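PDB 5TVL: foldase protein PrsA from Streptococcus pneumoniae, which probably assists the folding of secreted proteins after translocation across the cell membrane, and belongs to the peptidyl-prolyl cis-trans isomerases. Local coordinates for residues E115-I124 with T160-S171; K22-L32 with D262-Y272. One frame throughout, in Å; residues are numbered along the deposited sequence.

Interaction 1: residues E115-I124 with T160-S171; sequences EYTPDVTAQI and TKENGGEITFDS
Val-120 to Gln-123 pair with Glu-166 to Phe-169 as antiparallel strands of the parvulin-type (PpiC) isomerase domain, where 120-127 is an inner strand of the sheet and 166-169 is outermost within this chain. The short strand axes run at 144° to each other. Val-120/Phe-169 and Ala-122/Ile-167 are hydrogen-bonded pairs, each with two N-H to O bonds; from Ile-167 N to Ala-122 O the distance is 2.7 Å. Thr-121/Thr-168 and Gln-123/Glu-166 are the alternating non-hydrogen-bonded pairs and put their polar side chains on the face opposite Val-120, Ala-122, Ile-167 and Phe-169.

On the apolar face, CG2 of Val-120 sits over the ring of Phe-169, 4.2 Å from its centroid and displaced toward the rim, a CH-pi contact. Helix 178-186 packs against both residues through Phe-185, Lys-181 and Ala-184.

Before the strand, Tyr-116 can be traced outward. Its CB sends the ring anti to the backbone N (chi1 176°), so that the ring runs from Ser-171 toward Asp-170. CD1 passes Ser-171 OG at 3.5 Å, CE1 rests against Asp-170 CB at 3.8 Å, and OH ends 2.7 Å from Asp-170 OD1. That bond is weak in its geometry, with ring and carboxylate planes 56° apart; Lys-229 touches both residues from helix 227-239. Ser-171 is gripped twice by Thr-117: its OG accepts from Thr-117 N (3.1 Å, nearly straight), while its own N donates to Thr-117 O.

At the far end, Ile-124 lays CD1 against Thr-160 CG2 (3.8 Å), the two side chains crossing at about a right angle, and Ile-124 N donates to Gly-165 O at 2.9 Å from well above the carbonyl plane.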
loop_
_atom_site.group_PDB
_atom_site.type_symbol
_atom_site.label_atom_id
_atom_site.label_comp_id
_atom_site.label_asym_id
_atom_site.label_seq_id
_atom_site.Cartn_x
_atom_site.Cartn_y
_atom_site.Cartn_z
ATOM N N GLU A 115 1.293 -17.538 8.555
ATOM C CA GLU A 115 1.782 -16.979 7.286
ATOM C C GLU A 115 3.244 -16.510 7.328
ATOM O O GLU A 115 3.890 -16.404 6.281
ATOM C CB GLU A 115 0.876 -15.822 6.836
ATOM C CG GLU A 115 -0.555 -16.246 6.517
ATOM C CD GLU A 115 -1.488 -15.075 6.250
ATOM O OE1 GLU A 115 -1.037 -14.057 5.678
ATOM O OE2 GLU A 115 -2.683 -15.183 6.603
ATOM N N TYR A 116 3.753 -16.227 8.529
ATOM C CA TYR A 116 5.125 -15.736 8.708
ATOM C C TYR A 116 6.165 -16.831 8.473
ATOM O O TYR A 116 5.985 -17.966 8.905
ATOM C CB TYR A 116 5.292 -15.152 10.115
ATOM C CG TYR A 116 6.694 -14.691 10.465
ATOM C CD1 TYR A 116 7.152 -13.427 10.091
ATOM C CD2 TYR A 116 7.556 -15.514 11.191
ATOM C CE1 TYR A 116 8.433 -13.001 10.423
ATOM C CE2 TYR A 116 8.835 -15.098 11.524
ATOM C CZ TYR A 116 9.270 -13.845 11.140
ATOM O OH TYR A 116 10.538 -13.442 11.477
ATOM N N THR A 117 7.253 -16.456 7.799
ATOM C CA THR A 117 8.406 -17.322 7.550
ATOM C C THR A 117 9.621 -16.641 8.192
ATOM O O THR A 117 9.851 -15.454 7.950
ATOM C CB THR A 117 8.653 -17.504 6.038
ATOM O OG1 THR A 117 7.416 -17.794 5.379
ATOM C CG2 THR A 117 9.636 -18.632 5.767
ATOM N N PRO A 118 10.404 -17.381 9.007
ATOM C CA PRO A 118 11.477 -16.751 9.786
ATOM C C PRO A 118 12.686 -16.321 8.952
ATOM O O PRO A 118 12.725 -16.561 7.741
ATOM C CB PRO A 118 11.866 -17.850 10.777
ATOM C CG PRO A 118 11.622 -19.108 10.021
ATOM C CD PRO A 118 10.390 -18.845 9.199
ATOM N N ASP A 119 13.655 -15.684 9.611
ATOM C CA ASP A 119 14.843 -15.147 8.937
ATOM C C ASP A 119 15.573 -16.213 8.124
ATOM O O ASP A 119 15.849 -17.301 8.623
ATOM C CB ASP A 119 15.822 -14.497 9.939
ATOM C CG ASP A 119 15.498 -13.032 10.226
ATOM O OD1 ASP A 119 15.278 -12.259 9.268
ATOM O OD2 ASP A 119 15.485 -12.642 11.412
ATOM N N VAL A 120 15.844 -15.896 6.862
ATOM C CA VAL A 120 16.710 -16.703 6.010
ATOM C C VAL A 120 17.808 -15.791 5.466
ATOM O O VAL A 120 17.548 -14.641 5.106
ATOM C CB VAL A 120 15.933 -17.403 4.861
ATOM C CG1 VAL A 120 14.701 -18.112 5.411
ATOM C CG2 VAL A 120 15.533 -16.436 3.751
ATOM N N THR A 121 19.038 -16.292 5.450
ATOM C CA THR A 121 20.145 -15.602 4.801
ATOM C C THR A 121 20.218 -16.085 3.356
ATOM O O THR A 121 19.880 -17.234 3.052
ATOM C CB THR A 121 21.479 -15.866 5.523
ATOM O OG1 THR A 121 21.314 -15.640 6.928
ATOM C CG2 THR A 121 22.579 -14.947 4.992
ATOM N N ALA A 122 20.641 -15.194 2.468
ATOM C CA ALA A 122 20.771 -15.513 1.050
ATOM C C ALA A 122 21.641 -14.484 0.361
ATOM O O ALA A 122 21.902 -13.414 0.914
ATOM C CB ALA A 122 19.400 -15.564 0.388
ATOM N N GLN A 123 22.083 -14.822 -0.847
ATOM C CA GLN A 123 22.861 -13.919 -1.686
ATOM C C GLN A 123 22.069 -13.628 -2.953
ATOM O O GLN A 123 21.601 -14.557 -3.612
ATOM C CB GLN A 123 24.213 -14.543 -2.028
ATOM C CG GLN A 123 25.096 -14.793 -0.813
ATOM C CD GLN A 123 26.295 -15.664 -1.127
ATOM O OE1 GLN A 123 26.905 -15.543 -2.189
ATOM N NE2 GLN A 123 26.646 -16.546 -0.198
ATOM N N ILE A 124 21.914 -12.344 -3.281
ATOM C CA ILE A 124 21.143 -11.915 -4.455
ATOM C C ILE A 124 22.040 -11.214 -5.471
ATOM O O ILE A 124 23.076 -10.656 -5.110
ATOM C CB ILE A 124 19.936 -11.011 -4.083
ATOM C CG1 ILE A 124 20.369 -9.734 -3.346
ATOM C CG2 ILE A 124 18.937 -11.784 -3.230
ATOM C CD1 ILE A 124 19.250 -8.726 -3.176
ATOM N N THR A 160 24.060 -4.667 -1.593
ATOM C CA THR A 160 24.407 -6.081 -1.403
ATOM C C THR A 160 25.769 -6.457 -1.999
ATOM O O THR A 160 26.437 -7.350 -1.479
ATOM C CB THR A 160 23.331 -7.018 -1.995
ATOM O OG1 THR A 160 23.273 -6.861 -3.419
ATOM C CG2 THR A 160 21.962 -6.725 -1.388
ATOM N N LYS A 161 26.175 -5.776 -3.074
ATOM C CA LYS A 161 27.428 -6.082 -3.794
ATOM C C LYS A 161 28.684 -6.079 -2.908
ATOM O O LYS A 161 29.596 -6.880 -3.132
ATOM C CB LYS A 161 27.634 -5.104 -4.964
ATOM C CG LYS A 161 28.656 -5.559 -5.996
ATOM C CD LYS A 161 28.875 -4.514 -7.083
ATOM C CE LYS A 161 29.897 -3.463 -6.673
ATOM N NZ LYS A 161 31.296 -3.975 -6.623
ATOM N N GLU A 162 28.717 -5.192 -1.911
ATOM C CA GLU A 162 29.890 -5.031 -1.035
ATOM C C GLU A 162 30.167 -6.252 -0.151
ATOM O O GLU A 162 31.328 -6.598 0.076
ATOM C CB GLU A 162 29.743 -3.790 -0.138
ATOM C CG GLU A 162 29.573 -2.458 -0.866
ATOM C CD GLU A 162 30.688 -2.150 -1.852
ATOM O OE1 GLU A 162 31.846 -2.543 -1.603
ATOM O OE2 GLU A 162 30.402 -1.504 -2.881
ATOM N N ASN A 163 29.103 -6.898 0.329
ATOM C CA ASN A 163 29.210 -8.061 1.221
ATOM C C ASN A 163 28.987 -9.399 0.478
ATOM O O ASN A 163 28.472 -10.360 1.059
ATOM C CB ASN A 163 28.208 -7.895 2.379
ATOM C CG ASN A 163 28.668 -8.570 3.664
ATOM O OD1 ASN A 163 29.735 -8.257 4.194
ATOM N ND2 ASN A 163 27.853 -9.483 4.182
ATOM N N GLY A 164 29.396 -9.465 -0.792
ATOM C CA GLY A 164 29.221 -10.664 -1.616
ATOM C C GLY A 164 27.776 -11.010 -1.932
ATOM O O GLY A 164 27.413 -12.186 -1.988
ATOM N N GLY A 165 26.946 -9.985 -2.127
ATOM C CA GLY A 165 25.521 -10.168 -2.410
ATOM C C GLY A 165 24.630 -10.567 -1.238
ATOM O O GLY A 165 23.418 -10.677 -1.414
ATOM N N GLU A 166 25.202 -10.739 -0.043
ATOM C CA GLU A 166 24.495 -11.374 1.077
ATOM C C GLU A 166 23.422 -10.477 1.692
ATOM O O GLU A 166 23.569 -9.255 1.730
ATOM C CB GLU A 166 25.483 -11.820 2.168
ATOM C CG GLU A 166 24.846 -12.628 3.299
ATOM C CD GLU A 166 25.862 -13.287 4.214
ATOM O OE1 GLU A 166 26.692 -14.075 3.715
ATOM O OE2 GLU A 166 25.817 -13.030 5.437
ATOM N N ILE A 167 22.352 -11.107 2.177
ATOM C CA ILE A 167 21.263 -10.409 2.860
ATOM C C ILE A 167 20.429 -11.384 3.703
ATOM O O ILE A 167 20.258 -12.544 3.326
ATOM C CB ILE A 167 20.357 -9.649 1.853
ATOM C CG1 ILE A 167 19.327 -8.779 2.589
ATOM C CG2 ILE A 167 19.671 -10.610 0.883
ATOM C CD1 ILE A 167 18.784 -7.637 1.756
ATOM N N THR A 168 19.933 -10.895 4.841
ATOM C CA THR A 168 19.016 -11.632 5.715
ATOM C C THR A 168 17.639 -10.959 5.661
ATOM O O THR A 168 17.559 -9.729 5.617
ATOM C CB THR A 168 19.534 -11.643 7.169
ATOM O OG1 THR A 168 20.857 -12.191 7.201
ATOM C CG2 THR A 168 18.635 -12.473 8.080
ATOM N N PHE A 169 16.567 -11.757 5.653
ATOM C CA PHE A 169 15.194 -11.217 5.629
ATOM C C PHE A 169 14.103 -12.189 6.098
ATOM O O PHE A 169 14.244 -13.406 5.980
ATOM C CB PHE A 169 14.839 -10.681 4.229
ATOM C CG PHE A 169 15.033 -11.672 3.109
ATOM C CD1 PHE A 169 16.252 -11.757 2.439
ATOM C CD2 PHE A 169 13.989 -12.497 2.693
ATOM C CE1 PHE A 169 16.429 -12.659 1.395
ATOM C CE2 PHE A 169 14.162 -13.401 1.652
ATOM C CZ PHE A 169 15.384 -13.481 1.001
ATOM N N ASP A 170 13.023 -11.620 6.636
ATOM C CA ASP A 170 11.798 -12.351 6.959
ATOM C C ASP A 170 10.922 -12.419 5.716
ATOM O O ASP A 170 11.274 -11.892 4.663
ATOM C CB ASP A 170 10.994 -11.624 8.047
ATOM C CG ASP A 170 11.729 -11.505 9.355
ATOM O OD1 ASP A 170 12.376 -12.484 9.773
ATOM O OD2 ASP A 170 11.626 -10.435 9.991
ATOM N N SER A 171 9.767 -13.064 5.856
ATOM C CA SER A 171 8.660 -12.913 4.912
ATOM C C SER A 171 8.117 -11.485 4.904
ATOM O O SER A 171 7.668 -11.003 3.868
ATOM C CB SER A 171 7.521 -13.860 5.281
ATOM O OG SER A 171 7.096 -13.634 6.617
#

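Interaction 2: residues K22-L32 with D262-Y272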
loop_
_atom_site.group_PDB
_atom_site.type_symbol
_atom_site.label_atom_id
_atom_site.label_comp_id
_atom_site.label_asym_id
_atom_site.label_seq_id
_atom_site.Cartn_x
_atom_site.Cartn_y
_atom_site.Cartn_z
ATOM N N LYS A 22 -16.339 30.393 3.658
ATOM C CA LYS A 22 -16.896 29.212 4.344
ATOM C C LYS A 22 -17.522 28.155 3.421
ATOM O O LYS A 22 -17.665 27.004 3.817
ATOM C CB LYS A 22 -17.916 29.631 5.415
ATOM C CG LYS A 22 -19.223 30.213 4.893
ATOM C CD LYS A 22 -20.187 30.492 6.032
ATOM C CE LYS A 22 -21.594 30.762 5.524
ATOM N NZ LYS A 22 -22.544 30.976 6.651
ATOM N N ASN A 23 -17.914 28.553 2.213
ATOM C CA ASN A 23 -18.418 27.612 1.204
ATOM C C ASN A 23 -17.322 26.962 0.353
ATOM O O ASN A 23 -17.602 26.014 -0.384
ATOM C CB ASN A 23 -19.437 28.315 0.305
ATOM C CG ASN A 23 -20.658 28.784 1.077
ATOM O OD1 ASN A 23 -21.369 27.975 1.679
ATOM N ND2 ASN A 23 -20.904 30.092 1.075
ATOM N N ASN A 24 -16.088 27.461 0.454
ATOM C CA ASN A 24 -14.960 26.927 -0.310
ATOM C C ASN A 24 -14.562 25.563 0.268
ATOM O O ASN A 24 -14.246 25.476 1.458
ATOM C CB ASN A 24 -13.774 27.899 -0.260
ATOM C CG ASN A 24 -12.658 27.513 -1.212
ATOM O OD1 ASN A 24 -11.832 26.663 -0.902
ATOM N ND2 ASN A 24 -12.619 28.151 -2.370
ATOM N N PRO A 25 -14.583 24.493 -0.562
ATOM C CA PRO A 25 -14.222 23.145 -0.084
ATOM C C PRO A 25 -12.898 23.092 0.694
ATOM O O PRO A 25 -12.836 22.499 1.776
ATOM C CB PRO A 25 -14.117 22.325 -1.377
ATOM C CG PRO A 25 -14.961 23.037 -2.364
ATOM C CD PRO A 25 -15.003 24.485 -1.977
ATOM N N SER A 26 -11.872 23.734 0.140
ATOM C CA SER A 26 -10.541 23.799 0.752
ATOM C C SER A 26 -10.590 24.440 2.148
ATOM O O SER A 26 -9.935 23.968 3.073
ATOM C CB SER A 26 -9.576 24.585 -0.154
ATOM O OG SER A 26 -8.226 24.232 0.085
ATOM N N ALA A 27 -11.376 25.505 2.282
ATOM C CA ALA A 27 -11.561 26.190 3.564
ATOM C C ALA A 27 -12.328 25.343 4.587
ATOM O O ALA A 27 -12.038 25.395 5.782
ATOM C CB ALA A 27 -12.270 27.520 3.350
ATOM N N GLN A 28 -13.301 24.567 4.121
ATOM C CA GLN A 28 -14.026 23.649 5.000
ATOM C C GLN A 28 -13.116 22.546 5.563
ATOM O O GLN A 28 -13.309 22.101 6.693
ATOM C CB GLN A 28 -15.224 23.042 4.271
ATOM C CG GLN A 28 -16.305 24.063 3.940
ATOM C CD GLN A 28 -17.379 23.527 3.016
ATOM O OE1 GLN A 28 -17.277 22.418 2.490
ATOM N NE2 GLN A 28 -18.422 24.323 2.809
ATOM N N GLN A 29 -12.134 22.123 4.767
ATOM C CA GLN A 29 -11.104 21.172 5.202
ATOM C C GLN A 29 -10.185 21.773 6.280
ATOM O O GLN A 29 -9.718 21.058 7.170
ATOM C CB GLN A 29 -10.273 20.700 3.994
ATOM C CG GLN A 29 -9.426 19.451 4.228
ATOM C CD GLN A 29 -10.247 18.180 4.456
ATOM O OE1 GLN A 29 -11.288 17.968 3.824
ATOM N NE2 GLN A 29 -9.772 17.322 5.358
ATOM N N VAL A 30 -9.922 23.077 6.191
ATOM C CA VAL A 30 -9.108 23.782 7.188
ATOM C C VAL A 30 -9.777 23.813 8.568
ATOM O O VAL A 30 -9.090 23.639 9.576
ATOM C CB VAL A 30 -8.731 25.208 6.708
ATOM C CG1 VAL A 30 -8.147 26.057 7.833
ATOM C CG2 VAL A 30 -7.738 25.116 5.557
ATOM N N LEU A 31 -11.092 24.032 8.623
ATOM C CA LEU A 31 -11.817 23.985 9.901
ATOM C C LEU A 31 -11.851 22.565 10.462
ATOM O O LEU A 31 -11.746 22.372 11.680
ATOM C CB LEU A 31 -13.248 24.505 9.766
ATOM C CG LEU A 31 -14.001 24.710 11.091
ATOM C CD1 LEU A 31 -13.465 25.918 11.844
ATOM C CD2 LEU A 31 -15.492 24.860 10.841
ATOM N N LEU A 32 -12.016 21.586 9.572
ATOM C CA LEU A 32 -11.979 20.176 9.945
ATOM C C LEU A 32 -10.625 19.801 10.539
ATOM O O LEU A 32 -10.566 19.095 11.543
ATOM C CB LEU A 32 -12.274 19.296 8.732
ATOM C CG LEU A 32 -12.337 17.779 8.951
ATOM C CD1 LEU A 32 -13.479 17.431 9.896
ATOM C CD2 LEU A 32 -12.485 17.053 7.617
ATOM N N ASP A 262 -22.020 26.711 12.678
ATOM C CA ASP A 262 -22.332 27.229 11.343
ATOM C C ASP A 262 -22.705 26.090 10.389
ATOM O O ASP A 262 -21.951 25.134 10.236
ATOM C CB ASP A 262 -21.139 28.020 10.799
ATOM C CG ASP A 262 -21.511 28.938 9.648
ATOM O OD1 ASP A 262 -21.965 28.440 8.595
ATOM O OD2 ASP A 262 -21.327 30.166 9.791
ATOM N N GLN A 263 -23.862 26.221 9.738
ATOM C CA GLN A 263 -24.426 25.173 8.872
ATOM C C GLN A 263 -23.560 24.835 7.649
ATOM O O GLN A 263 -23.611 23.709 7.150
ATOM C CB GLN A 263 -25.846 25.581 8.423
ATOM C CG GLN A 263 -26.613 24.566 7.575
ATOM C CD GLN A 263 -26.755 23.204 8.238
ATOM O OE1 GLN A 263 -26.869 23.103 9.463
ATOM N NE2 GLN A 263 -26.752 22.146 7.429
ATOM N N ALA A 264 -22.773 25.802 7.174
ATOM C CA ALA A 264 -21.885 25.610 6.018
ATOM C C ALA A 264 -20.909 24.438 6.164
ATOM O O ALA A 264 -20.592 23.778 5.173
ATOM C CB ALA A 264 -21.114 26.892 5.729
ATOM N N PHE A 265 -20.444 24.182 7.388
ATOM C CA PHE A 265 -19.480 23.106 7.652
ATOM C C PHE A 265 -20.097 21.754 8.034
ATOM O O PHE A 265 -19.365 20.782 8.192
ATOM C CB PHE A 265 -18.493 23.548 8.735
ATOM C CG PHE A 265 -17.786 24.832 8.414
ATOM C CD1 PHE A 265 -16.669 24.843 7.584
ATOM C CD2 PHE A 265 -18.243 26.035 8.931
ATOM C CE1 PHE A 265 -16.020 26.034 7.280
ATOM C CE2 PHE A 265 -17.598 27.229 8.632
ATOM C CZ PHE A 265 -16.487 27.230 7.804
ATOM N N GLN A 266 -21.427 21.681 8.155
ATOM C CA GLN A 266 -22.119 20.477 8.658
ATOM C C GLN A 266 -21.842 19.204 7.846
ATOM O O GLN A 266 -21.697 18.123 8.424
ATOM C CB GLN A 266 -23.637 20.727 8.731
ATOM C CG GLN A 266 -24.453 19.648 9.443
ATOM C CD GLN A 266 -24.094 19.496 10.911
ATOM O OE1 GLN A 266 -23.956 20.483 11.634
ATOM N NE2 GLN A 266 -23.948 18.255 11.362
ATOM N N ASN A 267 -21.764 19.339 6.521
ATOM C CA ASN A 267 -21.558 18.190 5.622
ATOM C C ASN A 267 -20.155 17.577 5.700
ATOM O O ASN A 267 -20.021 16.354 5.590
ATOM C CB ASN A 267 -21.868 18.562 4.162
ATOM C CG ASN A 267 -23.346 18.848 3.920
ATOM O OD1 ASN A 267 -24.199 18.590 4.774
ATOM N ND2 ASN A 267 -23.653 19.382 2.742
ATOM N N ILE A 268 -19.121 18.403 5.886
ATOM C CA ILE A 268 -17.741 17.891 5.968
ATOM C C ILE A 268 -17.468 17.140 7.281
ATOM O O ILE A 268 -16.556 16.315 7.340
ATOM C CB ILE A 268 -16.677 18.999 5.716
ATOM C CG1 ILE A 268 -15.399 18.389 5.125
ATOM C CG2 ILE A 268 -16.354 19.793 6.980
ATOM C CD1 ILE A 268 -14.364 19.411 4.704
ATOM N N PHE A 269 -18.253 17.440 8.318
ATOM C CA PHE A 269 -18.215 16.703 9.591
ATOM C C PHE A 269 -19.087 15.437 9.613
ATOM O O PHE A 269 -18.942 14.623 10.522
ATOM C CB PHE A 269 -18.618 17.617 10.764
ATOM C CG PHE A 269 -17.519 18.533 11.226
ATOM C CD1 PHE A 269 -16.588 18.105 12.169
ATOM C CD2 PHE A 269 -17.416 19.830 10.727
ATOM C CE1 PHE A 269 -15.574 18.949 12.599
ATOM C CE2 PHE A 269 -16.406 20.678 11.152
ATOM C CZ PHE A 269 -15.486 20.237 12.089
ATOM N N THR A 270 -19.981 15.273 8.636
ATOM C CA THR A 270 -20.920 14.141 8.610
ATOM C C THR A 270 -20.225 12.788 8.402
ATOM O O THR A 270 -20.691 11.770 8.925
ATOM C CB THR A 270 -22.018 14.333 7.533
ATOM O OG1 THR A 270 -22.604 15.632 7.669
ATOM C CG2 THR A 270 -23.121 13.285 7.669
ATOM N N GLN A 271 -19.126 12.777 7.645
ATOM C CA GLN A 271 -18.298 11.564 7.494
ATOM C C GLN A 271 -17.738 11.026 8.821
ATOM O O GLN A 271 -17.552 9.818 8.964
ATOM C CB GLN A 271 -17.149 11.788 6.496
ATOM C CG GLN A 271 -16.107 12.825 6.906
ATOM C CD GLN A 271 -14.935 12.891 5.942
ATOM O OE1 GLN A 271 -14.389 11.863 5.537
ATOM N NE2 GLN A 271 -14.530 14.107 5.579
ATOM N N TYR A 272 -17.467 11.924 9.772
ATOM C CA TYR A 272 -16.996 11.550 11.111
ATOM C C TYR A 272 -18.137 11.453 12.120
ATOM O O TYR A 272 -18.291 10.425 12.784
ATOM C CB TYR A 272 -15.960 12.554 11.612
ATOM C CG TYR A 272 -14.687 12.560 10.801
ATOM C CD1 TYR A 272 -13.902 11.409 10.691
ATOM C CD2 TYR A 272 -14.257 13.713 10.147
ATOM C CE1 TYR A 272 -12.732 11.409 9.946
ATOM C CE2 TYR A 272 -13.088 13.720 9.401
ATOM C CZ TYR A 272 -12.329 12.569 9.304
ATOM O OH TYR A 272 -11.171 12.581 8.567
#
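Lys-22 and Asp-262 form a salt bridge, NZ 3.2 Å from OD1 on its syn lone pair. The anti lone pair of that same OD1 takes the N-H of Ala-264 at 3.1 Å, an Asx turn that fixes the carboxylate at the start of the 3-10 segment. Both charged groups have further partners: Glu-19 for Lys-22 NZ, and Tyr-18 OH for Asp-262 OD2. Gln-28 turns its amide back along its own segment, NE2 donating to Lys-22 O in the carbonyl plane.

The two segments come from opposite ends of the sequence, and the start of helix 25-44 and the weakly bonded helix 266-270 cross at 60°, the axes of the short segments 9.8 Å apart. N- and C-terminal parts thus pack together, consistent with the foldase domain of PrsA proteins, which is assembled from both flanks of the isomerase domain. The second subunit adds to this region, its Phe-17 meeting Phe-265 edge-to-face.

Two CH-pi contacts belong to the apolar part. Leu-31 CD2 stands over the centre of the Phe-265 ring, 3.4 Å from the centroid and 14° off its normal. The next residue, Leu-32, lays CD1 over a face of Phe-269, four residues after Phe-265 (4.0 Å to the centroid), shifted toward the rim.

Aliphatic packing fills in around the rings. Ile-268, whose CG1 is anti to the backbone N (chi1 -152°), brings CD1 to 3.8 Å from Gln-28 CB. The extended chain of Lys-22 passes over Ala-264, CD to CB 3.7 Å, and Leu-32 also puts its CD1 3.8 Å from CE2 of Tyr-272, near that ring's plane.

Overall arrangement
Interaction 1 and interaction 2 lie on opposite sides of the chain's centre, with centres 49 Å apart and nearest atoms about 28 Å apart, so neither touches the other. They share no helix or strand. Along the chain the order is 22-32, 115-124, 160-171 and 262-272: the N- and C-terminal parts brought together in interaction 2 bracket the whole of interaction 1. The isomerase domain, with its four-stranded sheet, is therefore an insertion between two largely helical flanks that meet again beyond it. Separate packing of the sheet and of the joined N- and C-terminal parts is consistent with isomerase and foldase parts forming distinct units of one elongated protein.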